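Local structure of AimR transcriptional regulator (Bacillus phage phi3T, 5ZVV) at residues H213-R216 with A217-N220; V223-I226 with C227-Y231; F359-L362 with P363-L367. The protein regulates phage transcription as a dimer, activating the aimX locus, which seems to lead to lytic replication, until the arbitrium peptide turns it into an inactive monomer. One frame throughout, in Å; residues are numbered along the deposited sequence.

Contacts 1 and 2 belong to consecutive helices, 207-220 and 224-237, and their centres lie 9 Å apart; I218 packs on A230 and Y231, and A217 on I226, across the helix interface. Contact 3 is remote, on helix 361-369, about 29 Å from contact 2 between centres. All three are local contacts along a helix, contacts 2 and 3 near its beginning, but their surroundings differ. Contact 2 is the buried one, about 6 Å from the centre of the chain, and sets an arginine stem against the F229 ring. Contact 1 is partly buried, with polar R216, E219 and N220 on the outer side. Contact 3, also partly buried, is mostly aliphatic, with a proline altering its backbone bonding.

Contact 1: residues H213-R216 with A217-N220; sequences HSNR and AIEN
R216 reaches forward one turn of helix to meet N220. Its CB lies 3.2 Å from A217 N, and with CG anti to the backbone N (chi1 -166°) and the chain extended as far as NE, the stem runs outward past the N220 amide. CG is 3.7 Å from N220 ND2. In the guanidinium CZ is nearest that nitrogen, at 3.8 Å, while NH1 and NH2 at the tip are each 4.0 Å from N220 ND2. The nitrogen thus stands over the centre of one guanidinium face, the two planar groups being turned 87° to each other, so the amide meets the face with its nitrogen end instead of lying flat on it. In the backbone, N220 N donates to R216 O at 2.9 Å. E219 CG, beside its own backbone N, lies 3.1 Å from N215 O. R216 NE and E219 OE1 remain 6.0 Å apart, too far for a salt bridge, although their opposite charges may still attract weakly. On the inner side S214 OG is bonded to A210 O, one turn back, and I218 CG1 lies 3.5 Å from S214 O; the same CG1-CD1 branch packs on A230 and Y231. A polar outer side and an inner side packed against helices 184-203 and 224-237 mark an amphipathic helix, consistent with the TPR-like family.

Contact 2: residues V223-I226 with C227-Y231; sequences VNRI and CFFAY
V223 O and C227 N make the first backbone bond of helix 224-237, 3.1 Å long and nearly straight at 173°, with V223 in the N-cap position and still in an extended conformation. The i to i+4 pattern then continues, F229 N reaching R225 O at 3.0 Å and A230 N reaching I226 O. On one side of the helix R225 and F229 meet. CG of R225, anti to the backbone N (chi1 -177°), comes up to the edge of the F229 ring, in its plane, 3.8 Å from CE2, and R225 CD is 3.6 Å from F229 CD2. The chain bends at its next two torsions, carrying the guanidinium away to a plane 68° from that of the ring; this is contact through the aliphatic stem, not a cation-pi stack. The bends also direct R225 NE to I88 O, so the arginine joins helix 224-237 to the end of helix 77-88, consistent with the packing of neighbouring helices in a TPR-like, all-helical fold. F228 CD2 lies 3.9 Å above the F229 ring, over its centre, and both rings engage H262, which stacks on F228 and meets F229 edge-to-face. I226 packs on S191 and M195 of helix 184-203, while A230 CB rests 3.3 Å from I226 O and also touches M195. At the start of the helix F228 CB passes 3.2 Å from N224 O.

Contact 3: residues F359-L362 with P363-L367; sequences FIQL and PLLQL
I360 O and L364 N are joined by only a weak backbone bond of 3.5 Å, whereas the next two bonds are shorter, with L365 N to Q361 O at 2.7 Å and Q366 N to L362 O at 3.2 Å. P363 has no N-H to offer F359 O, which instead accepts L362 N. P363 CD comes within 3.1 Å of I360 O. It also presses on L362 CB at 3.2 Å, the close fit of a residue followed by proline. I360 CG1 touches L364 CD1 at 4.2 Å, the two side chains meeting at a slant. Q361 and L365 lie side by side and point the same way: Q361 CG sits between the backbone N and the carbonyl carbon (chi1 61°), OE1 is 4.0 Å from L365 CD1, and NE2 bonds back to Y358 O. The inner face belongs to L362, against F329 and Y332, and to P363 and L364, against I348. A proline in the first turn of a helix, where its missing N-H costs little, is a familiar start; here it lies near the start of helix 361-369, among helices 324-338, 341-353 and 374-380 of the C-terminal helical region.

Contact 1: residues H213-R216 with A217-N220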
ATOM      1  N   HIS A 213      16.524  11.555 -11.240  1.00 25.48           N
ATOM      2  CA  HIS A 213      15.439  11.115 -12.111  1.00 21.54           C
ATOM      3  C   HIS A 213      14.906  12.266 -12.958  1.00 20.96           C
ATOM      4  O   HIS A 213      14.604  12.082 -14.143  1.00 18.44           O
ATOM      5  CB  HIS A 213      14.319  10.487 -11.281  1.00 22.01           C
ATOM      6  CG  HIS A 213      14.710   9.210 -10.603  1.00 29.16           C
ATOM      7  ND1 HIS A 213      15.075   8.079 -11.301  1.00 29.86           N
ATOM      8  CD2 HIS A 213      14.785   8.882  -9.291  1.00 27.40           C
ATOM      9  CE1 HIS A 213      15.362   7.110 -10.449  1.00 29.77           C
ATOM     10  NE2 HIS A 213      15.194   7.573  -9.223  1.00 24.97           N
ATOM     11  N   SER A 214      14.785  13.460 -12.369  1.00 19.78           N
ATOM     12  CA  SER A 214      14.273  14.606 -13.118  1.00 22.01           C
ATOM     13  C   SER A 214      15.209  14.969 -14.265  1.00 23.91           C
ATOM     14  O   SER A 214      14.774  15.157 -15.409  1.00 21.77           O
ATOM     15  CB  SER A 214      14.082  15.808 -12.188  1.00 18.46           C
ATOM     16  OG  SER A 214      13.160  15.531 -11.148  1.00 20.72           O
ATOM     17  N   ASN A 215      16.508  15.063 -13.971  1.00 18.86           N
ATOM     18  CA  ASN A 215      17.483  15.391 -15.002  1.00 19.80           C
ATOM     19  C   ASN A 215      17.510  14.330 -16.091  1.00 21.97           C
ATOM     20  O   ASN A 215      17.643  14.653 -17.275  1.00 24.60           O
ATOM     21  CB  ASN A 215      18.868  15.559 -14.377  1.00 24.00           C
ATOM     22  CG  ASN A 215      19.059  16.920 -13.743  1.00 22.90           C
ATOM     23  OD1 ASN A 215      18.656  17.942 -14.304  1.00 33.99           O
ATOM     24  ND2 ASN A 215      19.676  16.945 -12.570  1.00 26.25           N
ATOM     25  N   ARG A 216      17.377  13.058 -15.714  1.00 23.03           N
ATOM     26  CA  ARG A 216      17.356  12.011 -16.729  1.00 26.09           C
ATOM     27  C   ARG A 216      16.119  12.131 -17.614  1.00 29.52           C
ATOM     28  O   ARG A 216      16.200  11.943 -18.838  1.00 29.65           O
ATOM     29  CB  ARG A 216      17.429  10.634 -16.071  1.00 28.96           C
ATOM     30  CG  ARG A 216      17.753   9.541 -17.059  1.00 35.41           C
ATOM     31  CD  ARG A 216      18.226   8.260 -16.408  1.00 42.00           C
ATOM     32  NE  ARG A 216      18.511   7.263 -17.436  1.00 45.70           N
ATOM     33  CZ  ARG A 216      17.639   6.350 -17.855  1.00 42.04           C
ATOM     34  NH1 ARG A 216      17.980   5.496 -18.807  1.00 42.31           N
ATOM     35  NH2 ARG A 216      16.431   6.283 -17.314  1.00 44.54           N
ATOM     36  N   ALA A 217      14.969  12.457 -17.016  1.00 24.22           N
ATOM     37  CA  ALA A 217      13.767  12.694 -17.807  1.00 25.00           C
ATOM     38  C   ALA A 217      13.977  13.837 -18.791  1.00 23.00           C
ATOM     39  O   ALA A 217      13.596  13.732 -19.961  1.00 24.52           O
ATOM     40  CB  ALA A 217      12.581  12.985 -16.889  1.00 20.67           C
ATOM     41  N   ILE A 218      14.592  14.933 -18.336  1.00 22.13           N
ATOM     42  CA  ILE A 218      14.873  16.057 -19.228  1.00 26.28           C
ATOM     43  C   ILE A 218      15.816  15.632 -20.347  1.00 32.59           C
ATOM     44  O   ILE A 218      15.681  16.071 -21.496  1.00 29.66           O
ATOM     45  CB  ILE A 218      15.447  17.244 -18.429  1.00 28.44           C
ATOM     46  CG1 ILE A 218      14.372  17.862 -17.537  1.00 20.38           C
ATOM     47  CG2 ILE A 218      16.034  18.295 -19.363  1.00 25.07           C
ATOM     48  CD1 ILE A 218      14.927  18.744 -16.437  1.00 20.36           C
ATOM     49  N   GLU A 219      16.783  14.764 -20.033  1.00 27.16           N
ATOM     50  CA  GLU A 219      17.771  14.365 -21.028  1.00 30.91           C
ATOM     51  C   GLU A 219      17.179  13.426 -22.071  1.00 28.83           C
ATOM     52  O   GLU A 219      17.638  13.413 -23.218  1.00 30.82           O
ATOM     53  CB  GLU A 219      18.971  13.711 -20.339  1.00 36.81           C
ATOM     54  CG  GLU A 219      19.809  14.680 -19.508  1.00 39.97           C
ATOM     55  CD  GLU A 219      20.657  13.982 -18.452  1.00 45.36           C
ATOM     56  OE1 GLU A 219      20.730  12.734 -18.463  1.00 48.56           O
ATOM     57  OE2 GLU A 219      21.246  14.687 -17.604  1.00 47.10           O
ATOM     58  N   ASN A 220      16.166  12.643 -21.703  1.00 29.03           N
ATOM     59  CA  ASN A 220      15.576  11.671 -22.614  1.00 29.03           C
ATOM     60  C   ASN A 220      14.308  12.159 -23.302  1.00 30.92           C
ATOM     61  O   ASN A 220      13.767  11.435 -24.143  1.00 32.57           O
ATOM     62  CB  ASN A 220      15.289  10.365 -21.871  1.00 30.00           C
ATOM     63  CG  ASN A 220      16.554   9.617 -21.498  1.00 30.00           C
ATOM     64  OD1 ASN A 220      17.603   9.801 -22.113  1.00 30.00           O
ATOM     65  ND2 ASN A 220      16.459   8.765 -20.483  1.00 30.00           N
TER

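Contact 2: residues V223-I226 with C227-Y231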
ATOM      1  N   VAL A 223       9.200  16.250 -24.541  1.00 20.75           N
ATOM      2  CA  VAL A 223       7.780  16.472 -24.300  1.00 23.92           C
ATOM      3  C   VAL A 223       7.624  17.583 -23.274  1.00 25.32           C
ATOM      4  O   VAL A 223       8.289  17.580 -22.228  1.00 18.89           O
ATOM      5  CB  VAL A 223       7.105  15.173 -23.834  1.00 19.25           C
ATOM      6  CG1 VAL A 223       5.671  15.441 -23.381  1.00 21.10           C
ATOM      7  CG2 VAL A 223       7.123  14.141 -24.949  1.00 21.37           C
ATOM      8  N   ASN A 224       6.747  18.547 -23.573  1.00 22.83           N
ATOM      9  CA  ASN A 224       6.614  19.725 -22.719  1.00 23.45           C
ATOM     10  C   ASN A 224       6.154  19.352 -21.315  1.00 19.29           C
ATOM     11  O   ASN A 224       6.657  19.899 -20.328  1.00 20.87           O
ATOM     12  CB  ASN A 224       5.651  20.733 -23.349  1.00 21.84           C
ATOM     13  CG  ASN A 224       6.256  21.454 -24.541  1.00 20.17           C
ATOM     14  OD1 ASN A 224       5.620  21.598 -25.584  1.00 23.10           O
ATOM     15  ND2 ASN A 224       7.494  21.906 -24.390  1.00 26.13           N
ATOM     16  N   ARG A 225       5.202  18.422 -21.203  1.00 20.66           N
ATOM     17  CA  ARG A 225       4.704  18.028 -19.888  1.00 22.14           C
ATOM     18  C   ARG A 225       5.816  17.419 -19.039  1.00 21.09           C
ATOM     19  O   ARG A 225       5.999  17.787 -17.869  1.00 22.83           O
ATOM     20  CB  ARG A 225       3.534  17.050 -20.046  1.00 20.04           C
ATOM     21  CG  ARG A 225       2.874  16.612 -18.738  1.00 25.02           C
ATOM     22  CD  ARG A 225       3.542  15.366 -18.146  1.00 35.75           C
ATOM     23  NE  ARG A 225       3.131  14.148 -18.832  1.00 34.17           N
ATOM     24  CZ  ARG A 225       2.353  13.219 -18.290  1.00 33.83           C
ATOM     25  NH1 ARG A 225       2.015  12.146 -18.989  1.00 30.77           N
ATOM     26  NH2 ARG A 225       1.921  13.364 -17.044  1.00 34.36           N
ATOM     27  N   ILE A 226       6.571  16.482 -19.621  1.00 21.33           N
ATOM     28  CA  ILE A 226       7.643  15.810 -18.891  1.00 16.59           C
ATOM     29  C   ILE A 226       8.653  16.825 -18.372  1.00 17.19           C
ATOM     30  O   ILE A 226       8.994  16.834 -17.184  1.00 17.83           O
ATOM     31  CB  ILE A 226       8.318  14.752 -19.782  1.00 21.23           C
ATOM     32  CG1 ILE A 226       7.346  13.609 -20.097  1.00 18.22           C
ATOM     33  CG2 ILE A 226       9.597  14.223 -19.124  1.00 22.75           C
ATOM     34  CD1 ILE A 226       6.918  12.807 -18.883  1.00 19.60           C
ATOM     35  N   CYS A 227       9.140  17.699 -19.253  1.00 19.82           N
ATOM     36  CA  CYS A 227      10.171  18.649 -18.846  1.00 21.24           C
ATOM     37  C   CYS A 227       9.629  19.658 -17.842  1.00 20.61           C
ATOM     38  O   CYS A 227      10.336  20.047 -16.903  1.00 22.40           O
ATOM     39  CB  CYS A 227      10.743  19.358 -20.070  1.00 23.04           C
ATOM     40  SG  CYS A 227      11.628  18.271 -21.202  1.00 23.39           S
ATOM     41  N   PHE A 228       8.378  20.089 -18.024  1.00 24.27           N
ATOM     42  CA  PHE A 228       7.761  21.010 -17.075  1.00 21.34           C
ATOM     43  C   PHE A 228       7.733  20.412 -15.675  1.00 20.08           C
ATOM     44  O   PHE A 228       8.207  21.030 -14.714  1.00 19.12           O
ATOM     45  CB  PHE A 228       6.347  21.380 -17.532  1.00 20.77           C
ATOM     46  CG  PHE A 228       5.558  22.123 -16.490  1.00 21.30           C
ATOM     47  CD1 PHE A 228       5.775  23.475 -16.273  1.00 22.03           C
ATOM     48  CD2 PHE A 228       4.614  21.469 -15.718  1.00 21.23           C
ATOM     49  CE1 PHE A 228       5.063  24.157 -15.306  1.00 16.57           C
ATOM     50  CE2 PHE A 228       3.896  22.149 -14.751  1.00 19.09           C
ATOM     51  CZ  PHE A 228       4.124  23.493 -14.544  1.00 17.35           C
ATOM     52  N   PHE A 229       7.187  19.201 -15.537  1.00 17.15           N
ATOM     53  CA  PHE A 229       7.152  18.590 -14.213  1.00 17.85           C
ATOM     54  C   PHE A 229       8.541  18.210 -13.711  1.00 20.82           C
ATOM     55  O   PHE A 229       8.739  18.102 -12.497  1.00 21.94           O
ATOM     56  CB  PHE A 229       6.225  17.375 -14.213  1.00 16.29           C
ATOM     57  CG  PHE A 229       4.771  17.742 -14.158  1.00 23.12           C
ATOM     58  CD1 PHE A 229       4.237  18.315 -13.013  1.00 23.34           C
ATOM     59  CD2 PHE A 229       3.945  17.541 -15.248  1.00 25.09           C
ATOM     60  CE1 PHE A 229       2.903  18.670 -12.954  1.00 24.38           C
ATOM     61  CE2 PHE A 229       2.606  17.894 -15.197  1.00 22.16           C
ATOM     62  CZ  PHE A 229       2.086  18.458 -14.048  1.00 25.08           C
ATOM     63  N   ALA A 230       9.509  18.032 -14.610  1.00 17.13           N
ATOM     64  CA  ALA A 230      10.870  17.743 -14.177  1.00 19.48           C
ATOM     65  C   ALA A 230      11.507  18.963 -13.519  1.00 18.18           C
ATOM     66  O   ALA A 230      12.054  18.867 -12.412  1.00 19.13           O
ATOM     67  CB  ALA A 230      11.703  17.263 -15.362  1.00 17.36           C
ATOM     68  N   TYR A 231      11.447  20.122 -14.186  1.00 17.58           N
ATOM     69  CA  TYR A 231      11.985  21.339 -13.578  1.00 19.66           C
ATOM     70  C   TYR A 231      11.178  21.758 -12.357  1.00 18.01           C
ATOM     71  O   TYR A 231      11.740  22.297 -11.396  1.00 21.47           O
ATOM     72  CB  TYR A 231      12.035  22.468 -14.608  1.00 18.72           C
ATOM     73  CG  TYR A 231      13.186  22.334 -15.572  1.00 19.57           C
ATOM     74  CD1 TYR A 231      14.497  22.497 -15.139  1.00 20.15           C
ATOM     75  CD2 TYR A 231      12.970  22.036 -16.911  1.00 20.25           C
ATOM     76  CE1 TYR A 231      15.559  22.372 -16.010  1.00 23.20           C
ATOM     77  CE2 TYR A 231      14.027  21.907 -17.793  1.00 26.27           C
ATOM     78  CZ  TYR A 231      15.320  22.076 -17.336  1.00 25.04           C
ATOM     79  OH  TYR A 231      16.378  21.948 -18.206  1.00 26.40           O
TER

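Contact 3: residues F359-L362 with P363-L367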
ATOM      1  N   PHE A 359       7.832  18.362   3.368  1.00 27.04           N
ATOM      2  CA  PHE A 359       7.300  19.621   3.876  1.00 27.76           C
ATOM      3  C   PHE A 359       7.010  19.594   5.370  1.00 29.73           C
ATOM      4  O   PHE A 359       6.666  20.640   5.935  1.00 28.21           O
ATOM      5  CB  PHE A 359       6.037  20.009   3.103  1.00 26.58           C
ATOM      6  CG  PHE A 359       6.300  20.356   1.667  1.00 25.10           C
ATOM      7  CD1 PHE A 359       6.865  21.575   1.331  1.00 20.93           C
ATOM      8  CD2 PHE A 359       5.993  19.462   0.656  1.00 24.42           C
ATOM      9  CE1 PHE A 359       7.116  21.898   0.014  1.00 19.15           C
ATOM     10  CE2 PHE A 359       6.240  19.778  -0.663  1.00 21.40           C
ATOM     11  CZ  PHE A 359       6.802  20.998  -0.986  1.00 18.70           C
ATOM     12  N   ILE A 360       7.160  18.440   6.028  1.00 24.51           N
ATOM     13  CA  ILE A 360       6.989  18.385   7.475  1.00 24.71           C
ATOM     14  C   ILE A 360       8.018  19.254   8.184  1.00 26.49           C
ATOM     15  O   ILE A 360       7.838  19.604   9.356  1.00 28.89           O
ATOM     16  CB  ILE A 360       7.057  16.922   7.964  1.00 34.14           C
ATOM     17  CG1 ILE A 360       6.590  16.815   9.418  1.00 28.39           C
ATOM     18  CG2 ILE A 360       8.467  16.364   7.802  1.00 26.15           C
ATOM     19  CD1 ILE A 360       6.522  15.398   9.935  1.00 36.85           C
ATOM     20  N   GLN A 361       9.096  19.629   7.496  1.00 26.45           N
ATOM     21  CA  GLN A 361      10.068  20.522   8.107  1.00 30.08           C
ATOM     22  C   GLN A 361       9.519  21.928   8.291  1.00 33.38           C
ATOM     23  O   GLN A 361      10.080  22.694   9.080  1.00 37.25           O
ATOM     24  CB  GLN A 361      11.352  20.559   7.277  1.00 31.14           C
ATOM     25  CG  GLN A 361      11.175  21.068   5.859  1.00 33.09           C
ATOM     26  CD  GLN A 361      12.451  20.964   5.044  1.00 43.28           C
ATOM     27  OE1 GLN A 361      13.426  21.672   5.302  1.00 44.28           O
ATOM     28  NE2 GLN A 361      12.456  20.070   4.060  1.00 36.37           N
ATOM     29  N   LEU A 362       8.437  22.285   7.588  1.00 31.25           N
ATOM     30  CA  LEU A 362       7.852  23.614   7.769  1.00 32.64           C
ATOM     31  C   LEU A 362       7.493  23.878   9.224  1.00 32.24           C
ATOM     32  O   LEU A 362       8.033  24.833   9.812  1.00 33.23           O
ATOM     33  CB  LEU A 362       6.647  23.795   6.837  1.00 32.32           C
ATOM     34  CG  LEU A 362       6.899  24.041   5.356  1.00 32.23           C
ATOM     35  CD1 LEU A 362       5.573  24.115   4.621  1.00 30.76           C
ATOM     36  CD2 LEU A 362       7.672  25.326   5.188  1.00 26.39           C
ATOM     37  N   PRO A 363       6.623  23.089   9.872  1.00 28.91           N
ATOM     38  CA  PRO A 363       6.377  23.349  11.298  1.00 30.14           C
ATOM     39  C   PRO A 363       7.580  23.039  12.168  1.00 30.62           C
ATOM     40  O   PRO A 363       7.850  23.778  13.126  1.00 35.08           O
ATOM     41  CB  PRO A 363       5.182  22.440  11.618  1.00 30.64           C
ATOM     42  CG  PRO A 363       5.274  21.350  10.629  1.00 30.55           C
ATOM     43  CD  PRO A 363       5.792  21.971   9.379  1.00 26.79           C
ATOM     44  N   LEU A 364       8.319  21.971  11.852  1.00 32.94           N
ATOM     45  CA  LEU A 364       9.499  21.619  12.639  1.00 34.45           C
ATOM     46  C   LEU A 364      10.478  22.784  12.714  1.00 40.68           C
ATOM     47  O   LEU A 364      10.890  23.190  13.809  1.00 41.16           O
ATOM     48  CB  LEU A 364      10.171  20.381  12.047  1.00 30.96           C
ATOM     49  CG  LEU A 364       9.374  19.083  12.186  1.00 33.98           C
ATOM     50  CD1 LEU A 364      10.069  17.943  11.457  1.00 33.52           C
ATOM     51  CD2 LEU A 364       9.172  18.743  13.653  1.00 36.88           C
ATOM     52  N   LEU A 365      10.852  23.345  11.556  1.00 33.91           N
ATOM     53  CA  LEU A 365      11.697  24.537  11.547  1.00 37.01           C
ATOM     54  C   LEU A 365      11.107  25.630  12.427  1.00 39.68           C
ATOM     55  O   LEU A 365      11.824  26.267  13.208  1.00 41.12           O
ATOM     56  CB  LEU A 365      11.880  25.053  10.118  1.00 35.23           C
ATOM     57  CG  LEU A 365      12.799  24.275   9.173  1.00 41.62           C
ATOM     58  CD1 LEU A 365      12.667  24.804   7.752  1.00 37.70           C
ATOM     59  CD2 LEU A 365      14.246  24.341   9.638  1.00 36.23           C
ATOM     60  N   GLN A 366       9.793  25.842  12.331  1.00 40.79           N
ATOM     61  CA  GLN A 366       9.162  26.857  13.163  1.00 34.83           C
ATOM     62  C   GLN A 366       9.233  26.473  14.634  1.00 38.55           C
ATOM     63  O   GLN A 366       9.454  27.332  15.494  1.00 41.50           O
ATOM     64  CB  GLN A 366       7.716  27.073  12.719  1.00 36.34           C
ATOM     65  CG  GLN A 366       7.110  28.359  13.240  1.00 40.33           C
ATOM     66  CD  GLN A 366       7.864  29.591  12.780  1.00 42.21           C
ATOM     67  OE1 GLN A 366       8.449  29.610  11.697  1.00 36.90           O
ATOM     68  NE2 GLN A 366       7.858  30.629  13.609  1.00 43.65           N
ATOM     69  N   LEU A 367       9.067  25.185  14.941  1.00 40.41           N
ATOM     70  CA  LEU A 367       9.291  24.731  16.309  1.00 40.13           C
ATOM     71  C   LEU A 367      10.742  24.928  16.721  1.00 36.90           C
ATOM     72  O   LEU A 367      11.024  25.177  17.898  1.00 35.54           O
ATOM     73  CB  LEU A 367       8.886  23.264  16.454  1.00 39.77           C
ATOM     74  CG  LEU A 367       7.387  22.954  16.403  1.00 35.12           C
ATOM     75  CD1 LEU A 367       7.143  21.457  16.506  1.00 34.99           C
ATOM     76  CD2 LEU A 367       6.648  23.691  17.509  1.00 31.90           C
TER